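Local coordinates for core protein VP4 (Bluetongue virus, PDB 2JHP) that caps viral RNA as a multifunctional enzyme of the inner capsid, with pockets that hold guanine and S-adenosyl-L-homocysteine, at residues I59-I68 with K486-A494; I474-P482 with E505-S516. All coordinates share one frame; numbering follows the deposited sequence.

Contact 1 of 2, residues I59-I68 with K486-A494; sequences IRQLRGHGFI and KKDLTYDPA
G66 closes a Schellman motif between helix 59-64 and strand 67-71 of the five-stranded parallel sheet, and the ring of P493, the first residue of helix 493-496, packs on this turn. P493 CB lies 3.7 Å from G66 CA, while P493 CD meets I68 CG1, also at 3.7 Å. The chain before the proline is held by R63. Its side chain bends at chi2 (-64°), which lets the guanidinium run back beside Y491 instead of straight out from the helix. R63 NH2 donates to L489 O at 3.1 Å, in the carbonyl plane and on a lone pair, though the N-H...O angle is only 143°. NH1 pairs with D86; it also faces F67 O, so closely that this bond is doubtful in detail. Y491 O sits 3.3 Å above one face of the R63 guanidinium, offset toward the rim. The Y491 ring is not stacked on that group: the planes are 62° apart, and the closest approach is oblique, R63 NE to Y491 CE2 at 3.4 Å. I68 CD1 touches D492 OD1 at 3.3 Å; D492 is the N-cap of helix 493-496 and its OD2 pairs with R110. At the other end, I59 CG2 lies 3.6 Å from K487 CG. The side chain of Y491 is about 8 Å from a bound guanine, and W495 of the same short helix lines a guanine pocket. Held by L489 O and D86, the R63 guanidinium is probably restrained in rotation, its charge probably offset by D86 and further stabilised by carbonyl dipoles.

Contact 2 of 2, residues I474-P482 with E505-S516; sequences ILFLMWRYP and EPIPDPPVPDIS
D514 lays its carboxylate almost flat on the indole of W479: the planes differ by 12°, with D514 CG 3.9 Å above the W479 ring system and over its centre. With CG trans to its own N (chi1 -172°), the carboxylate runs along the indole, and D514 CB adds a CH-pi contact, 4.0 Å from the centroid of the W479 six-membered ring. An Asx turn helps hold the pose: S516 N donates to D514 OD2 from above the carboxylate plane in a nearly straight 167° bond, and S516 OG uses the anti lone pair of that oxygen. R60 forms a salt bridge to OD2, modelled implausibly short. The indole NE1 is taken by S593 O. V512 CG1 approaches W479 CH2 obliquely at 3.6 Å. P508 CG is shared, touching W479 CZ3 and the edge of F476 at CE1, each at 4.0 Å. At the C-terminal end of the helix a second polar group forms. Y481 OH donates to E505 OE2 at 2.6 Å, on the syn side but tilted from the carboxylate plane, and Y124 also bonds that oxygen. R480 NE makes only a long salt bridge with E505 OE1, at 3.7 Å. The D514 carboxylate on its aromatic face is probably made tolerable by the donors on its oxygens, while prolines and E505 hold the rest of the loop.

R60 joins the two contacts: it sits on helix 59-64 of contact 1, and its NH2 makes a salt bridge, modelled too short to be trusted in detail, to D514 OD2 of contact 2, and probably a weak hydrogen bond to L475 O. The centres are 15 Å apart. Helix 470-480, a segment of contact 2, also backs contact 1, where Y491 packs on I474 and L475. Both contacts are largely buried; contact 1 has no exposed touching residue, though K487 is partly exposed, while contact 2 has exposed P506. Contact 1 ties the parallel sheet's helix to the approach to a guanine pocket through arginine and carbonyls; contact 2 wraps an irregular, proline-rich loop around aromatic rings.

Contact 1 of 2, residues I59-I68 with K486-A494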
loop_
_atom_site.group_PDB
_atom_site.type_symbol
_atom_site.label_atom_id
_atom_site.label_comp_id
_atom_site.label_asym_id
_atom_site.label_seq_id
_atom_site.Cartn_x
_atom_site.Cartn_y
_atom_site.Cartn_z
ATOM N N ILE A 59 3.643 -21.043 -14.447
ATOM C CA ILE A 59 4.009 -19.882 -13.642
ATOM C C ILE A 59 3.612 -20.021 -12.154
ATOM O O ILE A 59 4.457 -19.866 -11.267
ATOM C CB ILE A 59 3.489 -18.550 -14.288
ATOM C CG1 ILE A 59 3.701 -17.369 -13.346
ATOM C CG2 ILE A 59 2.022 -18.632 -14.661
ATOM C CD1 ILE A 59 5.104 -16.998 -13.181
ATOM N N ARG A 60 2.343 -20.332 -11.904
ATOM C CA ARG A 60 1.807 -20.524 -10.561
ATOM C C ARG A 60 2.476 -21.663 -9.811
ATOM O O ARG A 60 2.597 -21.604 -8.581
ATOM C CB ARG A 60 0.306 -20.803 -10.628
ATOM C CG ARG A 60 -0.556 -19.585 -10.931
ATOM C CD ARG A 60 -1.994 -19.987 -10.903
ATOM N NE ARG A 60 -2.517 -20.061 -9.545
ATOM C CZ ARG A 60 -3.346 -21.004 -9.109
ATOM N NH1 ARG A 60 -3.733 -21.987 -9.914
ATOM N NH2 ARG A 60 -3.776 -20.969 -7.857
ATOM N N GLN A 61 2.872 -22.709 -10.541
ATOM C CA GLN A 61 3.617 -23.814 -9.950
ATOM C C GLN A 61 4.953 -23.293 -9.472
ATOM O O GLN A 61 5.317 -23.489 -8.305
ATOM C CB GLN A 61 3.799 -24.970 -10.928
ATOM C CG GLN A 61 2.571 -25.835 -11.039
ATOM C CD GLN A 61 2.762 -27.065 -11.935
ATOM O OE1 GLN A 61 3.319 -26.974 -13.038
ATOM N NE2 GLN A 61 2.280 -28.217 -11.462
ATOM N N LEU A 62 5.659 -22.591 -10.358
ATOM C CA LEU A 62 6.967 -22.030 -10.009
ATOM C C LEU A 62 6.878 -20.957 -8.923
ATOM O O LEU A 62 7.748 -20.877 -8.060
ATOM C CB LEU A 62 7.723 -21.534 -11.253
ATOM C CG LEU A 62 8.267 -22.614 -12.201
ATOM C CD1 LEU A 62 8.988 -22.016 -13.407
ATOM C CD2 LEU A 62 9.184 -23.592 -11.476
ATOM N N ARG A 63 5.819 -20.151 -8.948
ATOM C CA ARG A 63 5.620 -19.152 -7.891
ATOM C C ARG A 63 5.346 -19.786 -6.525
ATOM O O ARG A 63 5.778 -19.263 -5.496
ATOM C CB ARG A 63 4.513 -18.170 -8.255
ATOM C CG ARG A 63 4.912 -17.136 -9.299
ATOM C CD ARG A 63 5.993 -16.208 -8.858
ATOM N NE ARG A 63 6.046 -15.058 -9.745
ATOM C CZ ARG A 63 7.140 -14.343 -10.009
ATOM N NH1 ARG A 63 8.308 -14.669 -9.472
ATOM N NH2 ARG A 63 7.071 -13.305 -10.835
ATOM N N GLY A 64 4.646 -20.915 -6.531
ATOM C CA GLY A 64 4.385 -21.673 -5.313
ATOM C C GLY A 64 5.673 -22.219 -4.738
ATOM O O GLY A 64 5.777 -22.464 -3.532
ATOM N N HIS A 65 6.655 -22.399 -5.615
ATOM C CA HIS A 65 7.998 -22.803 -5.224
ATOM C C HIS A 65 8.870 -21.646 -4.735
ATOM O O HIS A 65 9.941 -21.877 -4.171
ATOM C CB HIS A 65 8.691 -23.508 -6.389
ATOM C CG HIS A 65 8.342 -24.953 -6.497
ATOM N ND1 HIS A 65 8.861 -25.907 -5.647
ATOM C CD2 HIS A 65 7.513 -25.610 -7.342
ATOM C CE1 HIS A 65 8.368 -27.089 -5.967
ATOM N NE2 HIS A 65 7.552 -26.937 -6.996
ATOM N N GLY A 66 8.412 -20.418 -4.958
ATOM C CA GLY A 66 9.190 -19.231 -4.640
ATOM C C GLY A 66 10.144 -18.743 -5.723
ATOM O O GLY A 66 11.097 -18.042 -5.422
ATOM N N PHE A 67 9.881 -19.088 -6.981
ATOM C CA PHE A 67 10.718 -18.675 -8.123
ATOM C C PHE A 67 10.703 -17.182 -8.436
ATOM O O PHE A 67 9.639 -16.547 -8.488
ATOM C CB PHE A 67 10.318 -19.430 -9.381
ATOM C CG PHE A 67 11.082 -20.680 -9.589
ATOM C CD1 PHE A 67 10.928 -21.763 -8.724
ATOM C CD2 PHE A 67 11.958 -20.802 -10.657
ATOM C CE1 PHE A 67 11.641 -22.946 -8.919
ATOM C CE2 PHE A 67 12.677 -21.984 -10.860
ATOM C CZ PHE A 67 12.515 -23.054 -9.985
ATOM N N ILE A 68 11.902 -16.641 -8.637
ATOM C CA ILE A 68 12.105 -15.307 -9.162
ATOM C C ILE A 68 12.983 -15.487 -10.388
ATOM O O ILE A 68 14.006 -16.186 -10.338
ATOM C CB ILE A 68 12.778 -14.381 -8.127
ATOM C CG1 ILE A 68 11.774 -14.014 -7.030
ATOM C CG2 ILE A 68 13.373 -13.107 -8.787
ATOM C CD1 ILE A 68 12.398 -13.212 -5.840
ATOM N N LYS A 486 -2.924 -10.505 -12.563
ATOM C CA LYS A 486 -2.508 -11.246 -13.750
ATOM C C LYS A 486 -1.470 -12.319 -13.411
ATOM O O LYS A 486 -0.788 -12.229 -12.394
ATOM C CB LYS A 486 -1.923 -10.290 -14.794
ATOM C CG LYS A 486 -2.886 -9.265 -15.350
ATOM C CD LYS A 486 -2.114 -8.250 -16.177
ATOM C CE LYS A 486 -2.888 -6.960 -16.365
ATOM N NZ LYS A 486 -3.923 -7.082 -17.427
ATOM N N LYS A 487 -1.356 -13.331 -14.267
ATOM C CA LYS A 487 -0.358 -14.386 -14.091
ATOM C C LYS A 487 1.067 -13.833 -14.147
ATOM O O LYS A 487 1.962 -14.333 -13.458
ATOM C CB LYS A 487 -0.524 -15.470 -15.162
ATOM C CG LYS A 487 -1.060 -16.797 -14.656
ATOM C CD LYS A 487 -2.553 -16.947 -14.854
ATOM C CE LYS A 487 -2.946 -18.425 -14.929
ATOM N NZ LYS A 487 -2.689 -19.019 -16.288
ATOM N N ASP A 488 1.247 -12.794 -14.964
ATOM C CA ASP A 488 2.551 -12.216 -15.291
ATOM C C ASP A 488 3.125 -11.248 -14.219
ATOM O O ASP A 488 4.261 -10.761 -14.332
ATOM C CB ASP A 488 2.433 -11.526 -16.648
ATOM C CG ASP A 488 3.759 -11.310 -17.304
ATOM O OD1 ASP A 488 4.551 -12.257 -17.402
ATOM O OD2 ASP A 488 4.006 -10.177 -17.724
ATOM N N LEU A 489 2.334 -10.990 -13.181
ATOM C CA LEU A 489 2.730 -10.151 -12.051
ATOM C C LEU A 489 4.171 -10.389 -11.590
ATOM O O LEU A 489 4.548 -11.511 -11.230
ATOM C CB LEU A 489 1.796 -10.384 -10.859
ATOM C CG LEU A 489 2.047 -9.508 -9.627
ATOM C CD1 LEU A 489 1.703 -8.045 -9.915
ATOM C CD2 LEU A 489 1.253 -10.012 -8.429
ATOM N N THR A 490 4.965 -9.326 -11.615
ATOM C CA THR A 490 6.304 -9.368 -11.076
ATOM C C THR A 490 6.216 -9.067 -9.589
ATOM O O THR A 490 5.782 -7.976 -9.179
ATOM C CB THR A 490 7.226 -8.377 -11.802
ATOM O OG1 THR A 490 7.437 -8.857 -13.131
ATOM C CG2 THR A 490 8.582 -8.238 -11.092
ATOM N N TYR A 491 6.604 -10.052 -8.788
ATOM C CA TYR A 491 6.649 -9.891 -7.352
ATOM C C TYR A 491 7.588 -10.930 -6.744
ATOM O O TYR A 491 8.050 -11.846 -7.417
ATOM C CB TYR A 491 5.249 -9.970 -6.741
ATOM C CG TYR A 491 4.706 -11.362 -6.674
ATOM C CD1 TYR A 491 4.581 -12.015 -5.455
ATOM C CD2 TYR A 491 4.338 -12.044 -7.827
ATOM C CE1 TYR A 491 4.085 -13.304 -5.383
ATOM C CE2 TYR A 491 3.855 -13.326 -7.769
ATOM C CZ TYR A 491 3.719 -13.956 -6.544
ATOM O OH TYR A 491 3.225 -15.243 -6.483
ATOM N N ASP A 492 7.849 -10.770 -5.458
ATOM C CA ASP A 492 8.837 -11.555 -4.773
ATOM C C ASP A 492 8.126 -12.457 -3.761
ATOM O O ASP A 492 7.627 -11.995 -2.733
ATOM C CB ASP A 492 9.867 -10.596 -4.144
ATOM C CG ASP A 492 10.822 -11.272 -3.189
ATOM O OD1 ASP A 492 10.816 -12.516 -3.036
ATOM O OD2 ASP A 492 11.596 -10.520 -2.565
ATOM N N PRO A 493 8.034 -13.755 -4.088
ATOM C CA PRO A 493 7.329 -14.714 -3.229
ATOM C C PRO A 493 7.826 -14.782 -1.772
ATOM O O PRO A 493 7.007 -14.914 -0.852
ATOM C CB PRO A 493 7.508 -16.039 -3.977
ATOM C CG PRO A 493 7.643 -15.602 -5.436
ATOM C CD PRO A 493 8.523 -14.394 -5.326
ATOM N N ALA A 494 9.136 -14.675 -1.561
ATOM C CA ALA A 494 9.698 -14.649 -0.207
ATOM C C ALA A 494 9.160 -13.461 0.605
ATOM O O ALA A 494 8.754 -13.607 1.764
ATOM C CB ALA A 494 11.207 -14.613 -0.266
#

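Contact 2 of 2, residues I474-P482 with E505-S516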
loop_
_atom_site.group_PDB
_atom_site.type_symbol
_atom_site.label_atom_id
_atom_site.label_comp_id
_atom_site.label_asym_id
_atom_site.label_seq_id
_atom_site.Cartn_x
_atom_site.Cartn_y
_atom_site.Cartn_z
ATOM N N ILE A 474 -1.758 -14.181 -3.140
ATOM C CA ILE A 474 -1.619 -13.703 -4.510
ATOM C C ILE A 474 -2.032 -14.791 -5.512
ATOM O O ILE A 474 -2.766 -14.529 -6.455
ATOM C CB ILE A 474 -0.190 -13.190 -4.786
ATOM C CG1 ILE A 474 0.089 -11.890 -4.001
ATOM C CG2 ILE A 474 0.064 -13.035 -6.285
ATOM C CD1 ILE A 474 -0.445 -10.567 -4.616
ATOM N N LEU A 475 -1.560 -16.009 -5.279
ATOM C CA LEU A 475 -1.871 -17.153 -6.115
ATOM C C LEU A 475 -3.368 -17.469 -6.111
ATOM O O LEU A 475 -3.929 -17.891 -7.127
ATOM C CB LEU A 475 -1.072 -18.359 -5.622
ATOM C CG LEU A 475 0.240 -18.730 -6.326
ATOM C CD1 LEU A 475 0.587 -17.833 -7.516
ATOM C CD2 LEU A 475 1.378 -18.814 -5.343
ATOM N N PHE A 476 -4.004 -17.271 -4.962
ATOM C CA PHE A 476 -5.441 -17.380 -4.856
ATOM C C PHE A 476 -6.133 -16.369 -5.772
ATOM O O PHE A 476 -7.064 -16.725 -6.496
ATOM C CB PHE A 476 -5.892 -17.182 -3.413
ATOM C CG PHE A 476 -7.349 -17.467 -3.196
ATOM C CD1 PHE A 476 -7.805 -18.783 -3.091
ATOM C CD2 PHE A 476 -8.272 -16.432 -3.111
ATOM C CE1 PHE A 476 -9.141 -19.056 -2.887
ATOM C CE2 PHE A 476 -9.607 -16.700 -2.909
ATOM C CZ PHE A 476 -10.042 -18.017 -2.794
ATOM N N LEU A 477 -5.665 -15.125 -5.745
ATOM C CA LEU A 477 -6.253 -14.057 -6.552
ATOM C C LEU A 477 -5.909 -14.200 -8.014
ATOM O O LEU A 477 -6.713 -13.847 -8.857
ATOM C CB LEU A 477 -5.846 -12.661 -6.034
ATOM C CG LEU A 477 -6.353 -12.291 -4.638
ATOM C CD1 LEU A 477 -5.550 -11.161 -4.001
ATOM C CD2 LEU A 477 -7.834 -11.964 -4.704
ATOM N N MET A 478 -4.724 -14.707 -8.325
ATOM C CA MET A 478 -4.423 -15.062 -9.705
ATOM C C MET A 478 -5.530 -16.003 -10.243
ATOM O O MET A 478 -6.028 -15.846 -11.364
ATOM C CB MET A 478 -3.055 -15.719 -9.843
ATOM C CG MET A 478 -1.928 -14.722 -9.905
ATOM S SD MET A 478 -0.333 -15.504 -10.199
ATOM C CE MET A 478 0.770 -14.123 -9.941
ATOM N N TRP A 479 -5.925 -16.946 -9.392
ATOM C CA TRP A 479 -6.798 -18.054 -9.747
ATOM C C TRP A 479 -8.275 -17.668 -9.814
ATOM O O TRP A 479 -8.979 -18.095 -10.719
ATOM C CB TRP A 479 -6.562 -19.168 -8.728
ATOM C CG TRP A 479 -7.396 -20.385 -8.847
ATOM C CD1 TRP A 479 -7.709 -21.058 -9.977
ATOM C CD2 TRP A 479 -7.979 -21.113 -7.765
ATOM N NE1 TRP A 479 -8.482 -22.157 -9.677
ATOM C CE2 TRP A 479 -8.660 -22.212 -8.321
ATOM C CE3 TRP A 479 -8.004 -20.932 -6.373
ATOM C CZ2 TRP A 479 -9.363 -23.132 -7.537
ATOM C CZ3 TRP A 479 -8.701 -21.844 -5.592
ATOM C CH2 TRP A 479 -9.377 -22.924 -6.177
ATOM N N ARG A 480 -8.719 -16.856 -8.853
ATOM C CA ARG A 480 -10.113 -16.438 -8.719
ATOM C C ARG A 480 -10.430 -15.142 -9.489
ATOM O O ARG A 480 -11.526 -14.995 -10.039
ATOM C CB ARG A 480 -10.476 -16.293 -7.230
ATOM C CG ARG A 480 -11.909 -15.824 -6.934
ATOM C CD ARG A 480 -12.829 -16.957 -6.539
ATOM N NE ARG A 480 -12.874 -17.169 -5.090
ATOM C CZ ARG A 480 -13.306 -18.289 -4.506
ATOM N NH1 ARG A 480 -13.728 -19.321 -5.239
ATOM N NH2 ARG A 480 -13.313 -18.381 -3.184
ATOM N N TYR A 481 -9.480 -14.211 -9.530
ATOM C CA TYR A 481 -9.689 -12.939 -10.221
ATOM C C TYR A 481 -8.583 -12.632 -11.231
ATOM O O TYR A 481 -7.771 -11.738 -11.006
ATOM C CB TYR A 481 -9.820 -11.797 -9.219
ATOM C CG TYR A 481 -10.943 -11.957 -8.226
ATOM C CD1 TYR A 481 -10.694 -12.410 -6.936
ATOM C CD2 TYR A 481 -12.258 -11.645 -8.574
ATOM C CE1 TYR A 481 -11.717 -12.553 -6.009
ATOM C CE2 TYR A 481 -13.304 -11.787 -7.654
ATOM C CZ TYR A 481 -13.022 -12.244 -6.368
ATOM O OH TYR A 481 -14.045 -12.387 -5.455
ATOM N N PRO A 482 -8.563 -13.370 -12.357
ATOM C CA PRO A 482 -7.549 -13.299 -13.412
ATOM C C PRO A 482 -7.226 -11.929 -14.028
ATOM O O PRO A 482 -6.137 -11.770 -14.572
ATOM C CB PRO A 482 -8.109 -14.235 -14.480
ATOM C CG PRO A 482 -8.882 -15.217 -13.703
ATOM C CD PRO A 482 -9.567 -14.401 -12.671
ATOM N N GLU A 505 -13.431 -13.972 1.175
ATOM C CA GLU A 505 -13.654 -14.854 0.041
ATOM C C GLU A 505 -14.144 -16.226 0.533
ATOM O O GLU A 505 -13.516 -16.811 1.431
ATOM C CB GLU A 505 -12.346 -15.017 -0.751
ATOM C CG GLU A 505 -11.960 -13.810 -1.587
ATOM C CD GLU A 505 -13.031 -13.445 -2.589
ATOM O OE1 GLU A 505 -13.891 -14.300 -2.909
ATOM O OE2 GLU A 505 -13.014 -12.293 -3.060
ATOM N N PRO A 506 -15.250 -16.743 -0.050
ATOM C CA PRO A 506 -15.792 -18.028 0.406
ATOM C C PRO A 506 -14.858 -19.172 0.045
ATOM O O PRO A 506 -14.152 -19.097 -0.959
ATOM C CB PRO A 506 -17.144 -18.160 -0.354
ATOM C CG PRO A 506 -16.990 -17.328 -1.570
ATOM C CD PRO A 506 -16.033 -16.174 -1.163
ATOM N N ILE A 507 -14.856 -20.211 0.876
ATOM C CA ILE A 507 -14.151 -21.453 0.580
ATOM C C ILE A 507 -14.516 -21.904 -0.829
ATOM O O ILE A 507 -15.691 -21.901 -1.183
ATOM C CB ILE A 507 -14.527 -22.558 1.590
ATOM C CG1 ILE A 507 -14.170 -22.137 3.022
ATOM C CG2 ILE A 507 -13.843 -23.862 1.230
ATOM C CD1 ILE A 507 -14.814 -22.985 4.116
ATOM N N PRO A 508 -13.516 -22.268 -1.652
ATOM C CA PRO A 508 -13.823 -22.743 -3.006
ATOM C C PRO A 508 -14.680 -24.006 -3.010
ATOM O O PRO A 508 -14.727 -24.741 -2.023
ATOM C CB PRO A 508 -12.448 -23.061 -3.589
ATOM C CG PRO A 508 -11.496 -22.250 -2.785
ATOM C CD PRO A 508 -12.064 -22.251 -1.405
ATOM N N ASP A 509 -15.353 -24.246 -4.128
ATOM C CA ASP A 509 -16.326 -25.293 -4.208
ATOM C C ASP A 509 -16.391 -25.871 -5.621
ATOM O O ASP A 509 -16.891 -25.215 -6.549
ATOM C CB ASP A 509 -17.695 -24.736 -3.800
ATOM C CG ASP A 509 -18.828 -25.662 -4.162
ATOM O OD1 ASP A 509 -19.705 -25.248 -4.947
ATOM O OD2 ASP A 509 -18.821 -26.814 -3.686
ATOM N N PRO A 510 -15.956 -27.135 -5.796
ATOM C CA PRO A 510 -15.312 -28.073 -4.865
ATOM C C PRO A 510 -14.085 -27.547 -4.163
ATOM O O PRO A 510 -13.293 -26.838 -4.779
ATOM C CB PRO A 510 -14.961 -29.289 -5.756
ATOM C CG PRO A 510 -15.212 -28.856 -7.159
ATOM C CD PRO A 510 -16.258 -27.791 -7.085
ATOM N N PRO A 511 -13.943 -27.874 -2.864
ATOM C CA PRO A 511 -12.794 -27.483 -2.046
ATOM C C PRO A 511 -11.500 -28.150 -2.522
ATOM O O PRO A 511 -10.971 -29.044 -1.860
ATOM C CB PRO A 511 -13.183 -27.959 -0.639
ATOM C CG PRO A 511 -14.215 -29.005 -0.850
ATOM C CD PRO A 511 -14.937 -28.649 -2.096
ATOM N N VAL A 512 -11.007 -27.698 -3.671
ATOM C CA VAL A 512 -9.857 -28.307 -4.340
ATOM C C VAL A 512 -8.515 -27.890 -3.668
ATOM O O VAL A 512 -8.420 -26.786 -3.120
ATOM C CB VAL A 512 -9.907 -27.991 -5.873
ATOM C CG1 VAL A 512 -9.475 -26.566 -6.161
ATOM C CG2 VAL A 512 -9.071 -28.968 -6.675
ATOM N N PRO A 513 -7.490 -28.779 -3.685
ATOM C CA PRO A 513 -6.220 -28.488 -3.026
ATOM C C PRO A 513 -5.272 -27.624 -3.864
ATOM O O PRO A 513 -4.131 -28.031 -4.128
ATOM C CB PRO A 513 -5.616 -29.880 -2.833
ATOM C CG PRO A 513 -6.082 -30.635 -4.031
ATOM C CD PRO A 513 -7.473 -30.116 -4.308
ATOM N N ASP A 514 -5.730 -26.434 -4.252
ATOM C CA ASP A 514 -4.932 -25.551 -5.098
ATOM C C ASP A 514 -3.673 -24.983 -4.419
ATOM O O ASP A 514 -3.642 -24.786 -3.207
ATOM C CB ASP A 514 -5.796 -24.421 -5.637
ATOM C CG ASP A 514 -5.074 -23.583 -6.661
ATOM O OD1 ASP A 514 -4.952 -24.021 -7.828
ATOM O OD2 ASP A 514 -4.615 -22.486 -6.282
ATOM N N ILE A 515 -2.649 -24.736 -5.233
ATOM C CA ILE A 515 -1.365 -24.171 -4.812
ATOM C C ILE A 515 -1.500 -23.037 -3.786
ATOM O O ILE A 515 -0.735 -22.971 -2.825
ATOM C CB ILE A 515 -0.543 -23.731 -6.063
ATOM C CG1 ILE A 515 0.434 -24.827 -6.461
ATOM C CG2 ILE A 515 0.251 -22.461 -5.831
ATOM C CD1 ILE A 515 0.805 -24.782 -7.915
ATOM N N SER A 516 -2.488 -22.165 -3.997
ATOM C CA SER A 516 -2.808 -21.071 -3.089
ATOM C C SER A 516 -2.931 -21.570 -1.654
ATOM O O SER A 516 -2.512 -20.907 -0.715
ATOM C CB SER A 516 -4.115 -20.405 -3.538
ATOM O OG SER A 516 -5.204 -21.308 -3.496
#